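Local coordinates for double-stranded RNA-binding protein 1 (Arabidopsis thaliana, PDB 3ADG), which binds double-stranded RNA and, through two such binding domains, helps DICER-LIKE 1 process primary and precursor microRNAs accurately in the nucleus, at residues 8-12 and 67-71; 33-37 and 49-55. All coordinates share one frame; numbering follows the deposited sequence.

Overall arrangement
From the N terminus the chain enters helix 5-15, which supplies 8-12, the first half of contact 1. It then runs through strands 22-28, 35-42 and 45-48 of an antiparallel sheet. Contact 2 falls within this course: 33-37 leads into and begins strand 35-42, and the loop segment 49-55 returns to it after strand 45-48, closing a short loop over an intervening stretch of 11 residues. Helix 56-71 follows, and its last turn, 67-71, closes the much longer loop of contact 1, which encloses contact 2 entirely. The two centres lie about 21 Å apart, on opposite sides of the chain's centre: contact 1 joins the two helices, contact 2 the sheet to the loop before helix 56-71.

Contact 1: 8-12 and 67-71; sequences RLQEY and ALREL
Leu-71 crosses Leu-9 at about a right angle and places its CD1 over one face of the Tyr-12 ring, offset toward the rim, so a single side chain of segment 67-71 of helix 56-71 meets two of segment 8-12 of helix 5-15. Leu-71 CD1 is 4.0 Å from the centroid of the Tyr-12 ring and only 15° off the ring normal, a CH-pi contact, while the same methyl is 3.7 Å from Leu-9 CD1. The other branch, Leu-71 CD2, reaches the phenol end, 3.5 Å from Tyr-12 OH. With CG anti to the backbone N (chi1 180°), the Tyr-12 ring extends toward 67-71, where Leu-71 meets it. Leu-9 CD1 also touches Leu-68 CD2, the two side chains approaching obliquely at 3.8 Å. On the 67-71 side, Ala-67 CB sits against both methyls of Leu-9, with Leu-9 CD1 at 3.8 Å. At the border, Leu-68 CD1 meets Arg-8 CB at 3.8 Å, and the extended remainder of Arg-8 leads its guanidinium away.

The axes of the two segments approach to 10.8 Å with their directions 46° apart. Leu-9 and Ala-67 also touch Val-40 of strand 35-42, which places this helix pair on the sheet of the protein's first double-stranded RNA-binding domain. The contacts are almost wholly between hydrocarbon groups and the ring, consistent with the segments being fitted by side-chain shape and hydrocarbon burial.

Contact 2: 33-37 and 49-55; sequences KSLFQ and SLPGFFN
Phe-36 and Phe-53 pair through their backbones as a single antiparallel hydrogen-bonded bridge: Phe-36 N donates to Phe-53 O at 2.8 Å, and Phe-53 N returns a bond to Phe-36 O at 3.0 Å.

From this bridge the Phe-36 side chain can be followed outward. Its CB lies 4.3 Å from Phe-53 CB and also near the carbonyl oxygens of Phe-53 and Asn-55. CG is anti to the carbonyl carbon (chi1 -66°), and next to it is the carbonyl carbon of Asn-55. CD1 brings the ring edge to Phe-53 O, in the ring plane at 3.4 Å, and also approaches Asn-55 N. The next ring atom, Phe-36 CE1, comes to 3.4 Å from Phe-54 O. Over one face stands Asn-55 CA, 24° off the normal, in a CH-pi contact.

Farther along strand 35-42, Gln-37 bends at chi2 and extends NE2 to Ser-49 O, 3.1 Å away; the bond is nearly straight at 174°, and Ser-49 O lies nearly in the Gln-37 amide plane, while NE2 is tilted from the carbonyl plane of Ser-49. Ser-49 OG donates to Leu-50 O at 2.8 Å. Asn-55 OD1 in turn bonds Ala-58 N, capping helix 56-71. Gly-52, with positive phi, and Phe-53 both face Phe-36: this is a G1 beta bulge, here within the beta-to-alpha connection of the first double-stranded RNA-binding domain of the protein.

Contact 1: 8-12 and 67-71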
ATOM      1  N   ARG A   8      -3.563   3.031   9.666  1.00 27.29           N
ATOM      2  CA  ARG A   8      -4.544   4.135   9.515  1.00 28.51           C
ATOM      3  C   ARG A   8      -5.560   3.780   8.426  1.00 28.99           C
ATOM      4  O   ARG A   8      -6.752   4.110   8.517  1.00 30.34           O
ATOM      5  CB  ARG A   8      -3.850   5.452   9.157  1.00 28.67           C
ATOM      6  CG  ARG A   8      -3.121   6.076  10.310  1.00 30.00           C
ATOM      7  CD  ARG A   8      -2.588   7.419   9.861  1.00 33.09           C
ATOM      8  NE  ARG A   8      -1.725   8.009  10.872  1.00 39.07           N
ATOM      9  CZ  ARG A   8      -0.759   8.868  10.565  1.00 38.45           C
ATOM     10  NH1 ARG A   8      -0.603   9.235   9.285  1.00 38.60           N
ATOM     11  NH2 ARG A   8       0.018   9.365  11.519  1.00 38.48           N
ATOM     12  N   LEU A   9      -5.093   3.076   7.401  1.00 28.50           N
ATOM     13  CA  LEU A   9      -5.978   2.697   6.305  1.00 29.00           C
ATOM     14  C   LEU A   9      -6.910   1.584   6.785  1.00 29.74           C
ATOM     15  O   LEU A   9      -8.095   1.577   6.457  1.00 28.96           O
ATOM     16  CB  LEU A   9      -5.183   2.238   5.084  1.00 27.78           C
ATOM     17  CG  LEU A   9      -5.984   2.054   3.801  1.00 29.05           C
ATOM     18  CD1 LEU A   9      -6.529   3.391   3.355  1.00 29.08           C
ATOM     19  CD2 LEU A   9      -5.065   1.440   2.732  1.00 30.70           C
ATOM     20  N   GLN A  10      -6.378   0.638   7.561  1.00 29.22           N
ATOM     21  CA  GLN A  10      -7.223  -0.418   8.135  1.00 30.56           C
ATOM     22  C   GLN A  10      -8.342   0.168   9.013  1.00 29.95           C
ATOM     23  O   GLN A  10      -9.494  -0.267   8.971  1.00 29.62           O
ATOM     24  CB  GLN A  10      -6.362  -1.413   8.933  1.00 31.88           C
ATOM     25  CG  GLN A  10      -7.199  -2.445   9.642  1.00 37.88           C
ATOM     26  CD  GLN A  10      -8.139  -3.125   8.683  1.00 43.78           C
ATOM     27  OE1 GLN A  10      -9.352  -2.948   8.752  1.00 52.11           O
ATOM     28  NE2 GLN A  10      -7.582  -3.885   7.756  1.00 49.93           N
ATOM     29  N   GLU A  11      -8.011   1.183   9.792  1.00 29.66           N
ATOM     30  CA  GLU A  11      -9.003   1.799  10.660  1.00 30.22           C
ATOM     31  C   GLU A  11     -10.106   2.454   9.805  1.00 30.56           C
ATOM     32  O   GLU A  11     -11.305   2.366  10.139  1.00 29.37           O
ATOM     33  CB  GLU A  11      -8.338   2.840  11.538  1.00 30.78           C
ATOM     34  CG  GLU A  11      -7.503   2.232  12.640  1.00 34.25           C
ATOM     35  CD  GLU A  11      -6.826   3.290  13.486  1.00 37.66           C
ATOM     36  OE1 GLU A  11      -7.310   4.453  13.490  1.00 38.33           O
ATOM     37  OE2 GLU A  11      -5.809   2.947  14.140  1.00 41.13           O
ATOM     38  N   TYR A  12      -9.675   3.129   8.739  1.00 29.71           N
ATOM     39  CA  TYR A  12     -10.585   3.711   7.751  1.00 29.89           C
ATOM     40  C   TYR A  12     -11.536   2.656   7.166  1.00 29.57           C
ATOM     41  O   TYR A  12     -12.775   2.854   7.138  1.00 29.32           O
ATOM     42  CB  TYR A  12      -9.803   4.401   6.628  1.00 30.37           C
ATOM     43  CG  TYR A  12     -10.733   5.013   5.581  1.00 29.96           C
ATOM     44  CD1 TYR A  12     -11.077   6.368   5.631  1.00 32.83           C
ATOM     45  CD2 TYR A  12     -11.275   4.222   4.550  1.00 29.64           C
ATOM     46  CE1 TYR A  12     -11.948   6.941   4.666  1.00 32.71           C
ATOM     47  CE2 TYR A  12     -12.138   4.773   3.582  1.00 32.03           C
ATOM     48  CZ  TYR A  12     -12.477   6.147   3.659  1.00 31.89           C
ATOM     49  OH  TYR A  12     -13.336   6.702   2.714  1.00 33.44           O
ATOM     50  N   ALA A  67      -3.221   5.913  -0.816  1.00 18.38           N
ATOM     51  CA  ALA A  67      -4.663   5.665  -0.571  1.00 19.10           C
ATOM     52  C   ALA A  67      -5.266   6.724   0.364  1.00 18.18           C
ATOM     53  O   ALA A  67      -6.268   7.387   0.019  1.00 19.40           O
ATOM     54  CB  ALA A  67      -4.864   4.232   0.019  1.00 19.37           C
ATOM     55  N   LEU A  68      -4.628   6.917   1.518  1.00 18.89           N
ATOM     56  CA  LEU A  68      -5.107   7.871   2.525  1.00 18.31           C
ATOM     57  C   LEU A  68      -5.211   9.296   1.941  1.00 19.70           C
ATOM     58  O   LEU A  68      -6.212   9.988   2.131  1.00 19.29           O
ATOM     59  CB  LEU A  68      -4.251   7.826   3.807  1.00 19.54           C
ATOM     60  CG  LEU A  68      -4.265   6.564   4.668  1.00 16.15           C
ATOM     61  CD1 LEU A  68      -3.054   6.515   5.620  1.00 19.55           C
ATOM     62  CD2 LEU A  68      -5.644   6.422   5.432  1.00 19.50           C
ATOM     63  N   ARG A  69      -4.166   9.723   1.222  1.00 19.22           N
ATOM     64  CA  ARG A  69      -4.151  11.056   0.621  1.00 20.81           C
ATOM     65  C   ARG A  69      -5.334  11.234  -0.357  1.00 22.25           C
ATOM     66  O   ARG A  69      -5.996  12.267  -0.339  1.00 23.25           O
ATOM     67  CB  ARG A  69      -2.840  11.297  -0.117  1.00 20.57           C
ATOM     68  CG  ARG A  69      -1.672  11.542   0.838  1.00 19.92           C
ATOM     69  CD  ARG A  69      -0.396  11.895   0.082  1.00 20.10           C
ATOM     70  NE  ARG A  69       0.735  12.052   0.995  1.00 22.56           N
ATOM     71  CZ  ARG A  69       1.002  13.144   1.706  1.00 22.40           C
ATOM     72  NH1 ARG A  69       0.225  14.225   1.641  1.00 22.39           N
ATOM     73  NH2 ARG A  69       2.056  13.149   2.494  1.00 21.59           N
ATOM     74  N   GLU A  70      -5.595  10.205  -1.159  1.00 22.65           N
ATOM     75  CA  GLU A  70      -6.619  10.292  -2.186  1.00 24.16           C
ATOM     76  C   GLU A  70      -8.010  10.255  -1.532  1.00 24.29           C
ATOM     77  O   GLU A  70      -8.878  11.030  -1.894  1.00 24.00           O
ATOM     78  CB  GLU A  70      -6.434   9.174  -3.200  1.00 25.55           C
ATOM     79  CG  GLU A  70      -7.284   9.311  -4.471  1.00 29.80           C
ATOM     80  CD  GLU A  70      -6.999  10.599  -5.267  1.00 35.15           C
ATOM     81  OE1 GLU A  70      -5.834  11.041  -5.330  1.00 37.83           O
ATOM     82  OE2 GLU A  70      -7.959  11.164  -5.839  1.00 42.49           O
ATOM     83  N   LEU A  71      -8.191   9.395  -0.530  1.00 24.11           N
ATOM     84  CA  LEU A  71      -9.478   9.317   0.170  1.00 25.40           C
ATOM     85  C   LEU A  71      -9.892  10.671   0.798  1.00 26.09           C
ATOM     86  O   LEU A  71     -11.091  10.935   0.982  1.00 26.26           O
ATOM     87  CB  LEU A  71      -9.454   8.190   1.206  1.00 24.82           C
ATOM     88  CG  LEU A  71      -9.456   6.756   0.651  1.00 24.72           C
ATOM     89  CD1 LEU A  71      -8.874   5.754   1.687  1.00 25.48           C
ATOM     90  CD2 LEU A  71     -10.898   6.355   0.232  1.00 26.30           C
TER

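Contact 2: 33-37 and 49-55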
ATOM      1  N   LYS A  33      19.248  -7.599  -5.206  1.00 31.96           N
ATOM      2  CA  LYS A  33      19.034  -6.147  -5.199  1.00 30.83           C
ATOM      3  C   LYS A  33      17.672  -5.875  -5.744  1.00 29.48           C
ATOM      4  O   LYS A  33      17.521  -5.112  -6.702  1.00 29.59           O
ATOM      5  CB  LYS A  33      20.059  -5.407  -6.062  1.00 32.00           C
ATOM      6  CG  LYS A  33      21.492  -5.711  -5.745  1.00 33.64           C
ATOM      7  CD  LYS A  33      21.903  -5.064  -4.463  1.00 35.68           C
ATOM      8  CE  LYS A  33      23.157  -5.728  -3.893  1.00 34.89           C
ATOM      9  NZ  LYS A  33      23.522  -4.979  -2.658  1.00 36.94           N
ATOM     10  N   SER A  34      16.679  -6.537  -5.163  1.00 27.47           N
ATOM     11  CA  SER A  34      15.333  -6.455  -5.692  1.00 27.66           C
ATOM     12  C   SER A  34      14.721  -5.107  -5.349  1.00 27.03           C
ATOM     13  O   SER A  34      15.122  -4.466  -4.380  1.00 25.65           O
ATOM     14  CB  SER A  34      14.455  -7.610  -5.209  1.00 26.96           C
ATOM     15  OG  SER A  34      14.912  -8.835  -5.770  1.00 28.72           O
ATOM     16  N   LEU A  35      13.753  -4.710  -6.168  1.00 27.86           N
ATOM     17  CA  LEU A  35      12.997  -3.464  -5.963  1.00 27.71           C
ATOM     18  C   LEU A  35      11.526  -3.849  -5.871  1.00 27.93           C
ATOM     19  O   LEU A  35      11.095  -4.781  -6.551  1.00 27.91           O
ATOM     20  CB  LEU A  35      13.261  -2.488  -7.109  1.00 27.49           C
ATOM     21  CG  LEU A  35      14.679  -1.904  -7.119  1.00 28.10           C
ATOM     22  CD1 LEU A  35      14.839  -0.980  -8.355  1.00 28.77           C
ATOM     23  CD2 LEU A  35      15.058  -1.172  -5.802  1.00 26.93           C
ATOM     24  N   PHE A  36      10.788  -3.133  -5.023  1.00 27.34           N
ATOM     25  CA  PHE A  36       9.432  -3.473  -4.649  1.00 28.52           C
ATOM     26  C   PHE A  36       8.523  -2.286  -4.901  1.00 29.41           C
ATOM     27  O   PHE A  36       8.890  -1.141  -4.651  1.00 28.42           O
ATOM     28  CB  PHE A  36       9.374  -3.855  -3.151  1.00 28.06           C
ATOM     29  CG  PHE A  36      10.114  -5.130  -2.810  1.00 30.29           C
ATOM     30  CD1 PHE A  36      11.497  -5.137  -2.608  1.00 29.67           C
ATOM     31  CD2 PHE A  36       9.423  -6.336  -2.679  1.00 29.49           C
ATOM     32  CE1 PHE A  36      12.176  -6.318  -2.270  1.00 29.35           C
ATOM     33  CE2 PHE A  36      10.100  -7.522  -2.355  1.00 29.65           C
ATOM     34  CZ  PHE A  36      11.459  -7.524  -2.167  1.00 29.05           C
ATOM     35  N   GLN A  37       7.310  -2.605  -5.330  1.00 30.53           N
ATOM     36  CA  GLN A  37       6.242  -1.666  -5.587  1.00 30.83           C
ATOM     37  C   GLN A  37       5.012  -2.389  -5.086  1.00 30.31           C
ATOM     38  O   GLN A  37       4.943  -3.627  -5.163  1.00 30.50           O
ATOM     39  CB  GLN A  37       6.129  -1.397  -7.088  1.00 31.21           C
ATOM     40  CG  GLN A  37       5.292  -0.157  -7.433  1.00 36.06           C
ATOM     41  CD  GLN A  37       3.804  -0.447  -7.732  1.00 38.23           C
ATOM     42  OE1 GLN A  37       3.419  -1.561  -8.116  1.00 37.52           O
ATOM     43  NE2 GLN A  37       2.971   0.585  -7.586  1.00 36.54           N
ATOM     44  N   SER A  49       1.753   2.440  -4.833  1.00 30.68           N
ATOM     45  CA  SER A  49       2.953   3.010  -4.203  1.00 30.58           C
ATOM     46  C   SER A  49       3.922   3.619  -5.220  1.00 30.25           C
ATOM     47  O   SER A  49       3.876   3.367  -6.457  1.00 28.83           O
ATOM     48  CB  SER A  49       3.700   1.915  -3.438  1.00 30.26           C
ATOM     49  OG  SER A  49       4.423   1.101  -4.361  1.00 29.61           O
ATOM     50  N   LEU A  50       4.862   4.394  -4.670  1.00 30.69           N
ATOM     51  CA  LEU A  50       6.082   4.744  -5.377  1.00 32.06           C
ATOM     52  C   LEU A  50       6.892   3.478  -5.750  1.00 31.76           C
ATOM     53  O   LEU A  50       6.744   2.436  -5.098  1.00 31.56           O
ATOM     54  CB  LEU A  50       6.925   5.665  -4.504  1.00 31.67           C
ATOM     55  CG  LEU A  50       6.420   7.114  -4.422  1.00 36.05           C
ATOM     56  CD1 LEU A  50       7.416   7.942  -3.632  1.00 36.37           C
ATOM     57  CD2 LEU A  50       6.163   7.710  -5.814  1.00 37.46           C
ATOM     58  N   PRO A  51       7.743   3.557  -6.799  1.00 31.89           N
ATOM     59  CA  PRO A  51       8.551   2.371  -7.113  1.00 31.03           C
ATOM     60  C   PRO A  51       9.822   2.345  -6.277  1.00 30.03           C
ATOM     61  O   PRO A  51      10.161   3.335  -5.553  1.00 30.63           O
ATOM     62  CB  PRO A  51       8.943   2.622  -8.584  1.00 31.53           C
ATOM     63  CG  PRO A  51       9.149   4.114  -8.634  1.00 32.17           C
ATOM     64  CD  PRO A  51       8.034   4.678  -7.716  1.00 31.90           C
ATOM     65  N   GLY A  52      10.559   1.244  -6.375  1.00 28.30           N
ATOM     66  CA  GLY A  52      11.959   1.255  -5.953  1.00 28.74           C
ATOM     67  C   GLY A  52      12.230   1.057  -4.472  1.00 27.73           C
ATOM     68  O   GLY A  52      13.297   1.410  -3.984  1.00 28.18           O
ATOM     69  N   PHE A  53      11.256   0.525  -3.745  1.00 27.51           N
ATOM     70  CA  PHE A  53      11.507   0.194  -2.342  1.00 27.90           C
ATOM     71  C   PHE A  53      12.369  -1.073  -2.192  1.00 26.89           C
ATOM     72  O   PHE A  53      12.444  -1.904  -3.119  1.00 26.75           O
ATOM     73  CB  PHE A  53      10.183   0.091  -1.569  1.00 27.32           C
ATOM     74  CG  PHE A  53       9.504   1.416  -1.412  1.00 28.22           C
ATOM     75  CD1 PHE A  53       8.442   1.735  -2.240  1.00 29.11           C
ATOM     76  CD2 PHE A  53      10.016   2.393  -0.532  1.00 28.13           C
ATOM     77  CE1 PHE A  53       7.811   2.982  -2.165  1.00 28.77           C
ATOM     78  CE2 PHE A  53       9.390   3.632  -0.433  1.00 30.70           C
ATOM     79  CZ  PHE A  53       8.269   3.917  -1.254  1.00 27.48           C
ATOM     80  N   PHE A  54      13.013  -1.208  -1.039  1.00 25.65           N
ATOM     81  CA  PHE A  54      13.937  -2.332  -0.803  1.00 26.69           C
ATOM     82  C   PHE A  54      13.291  -3.537  -0.113  1.00 27.37           C
ATOM     83  O   PHE A  54      13.919  -4.598   0.032  1.00 27.35           O
ATOM     84  CB  PHE A  54      15.179  -1.885  -0.018  1.00 26.46           C
ATOM     85  CG  PHE A  54      15.959  -0.739  -0.662  1.00 26.26           C
ATOM     86  CD1 PHE A  54      16.627   0.198   0.137  1.00 25.55           C
ATOM     87  CD2 PHE A  54      16.031  -0.607  -2.048  1.00 28.39           C
ATOM     88  CE1 PHE A  54      17.376   1.260  -0.438  1.00 25.93           C
ATOM     89  CE2 PHE A  54      16.753   0.436  -2.635  1.00 23.61           C
ATOM     90  CZ  PHE A  54      17.437   1.391  -1.827  1.00 24.88           C
ATOM     91  N   ASN A  55      12.041  -3.357   0.301  1.00 26.39           N
ATOM     92  CA  ASN A  55      11.281  -4.440   0.907  1.00 26.90           C
ATOM     93  C   ASN A  55       9.767  -4.243   0.755  1.00 26.84           C
ATOM     94  O   ASN A  55       9.285  -3.131   0.467  1.00 27.93           O
ATOM     95  CB  ASN A  55      11.718  -4.624   2.365  1.00 25.87           C
ATOM     96  CG  ASN A  55      11.495  -3.370   3.187  1.00 26.29           C
ATOM     97  OD1 ASN A  55      10.349  -3.056   3.558  1.00 27.85           O
ATOM     98  ND2 ASN A  55      12.564  -2.612   3.416  1.00 26.71           N
TER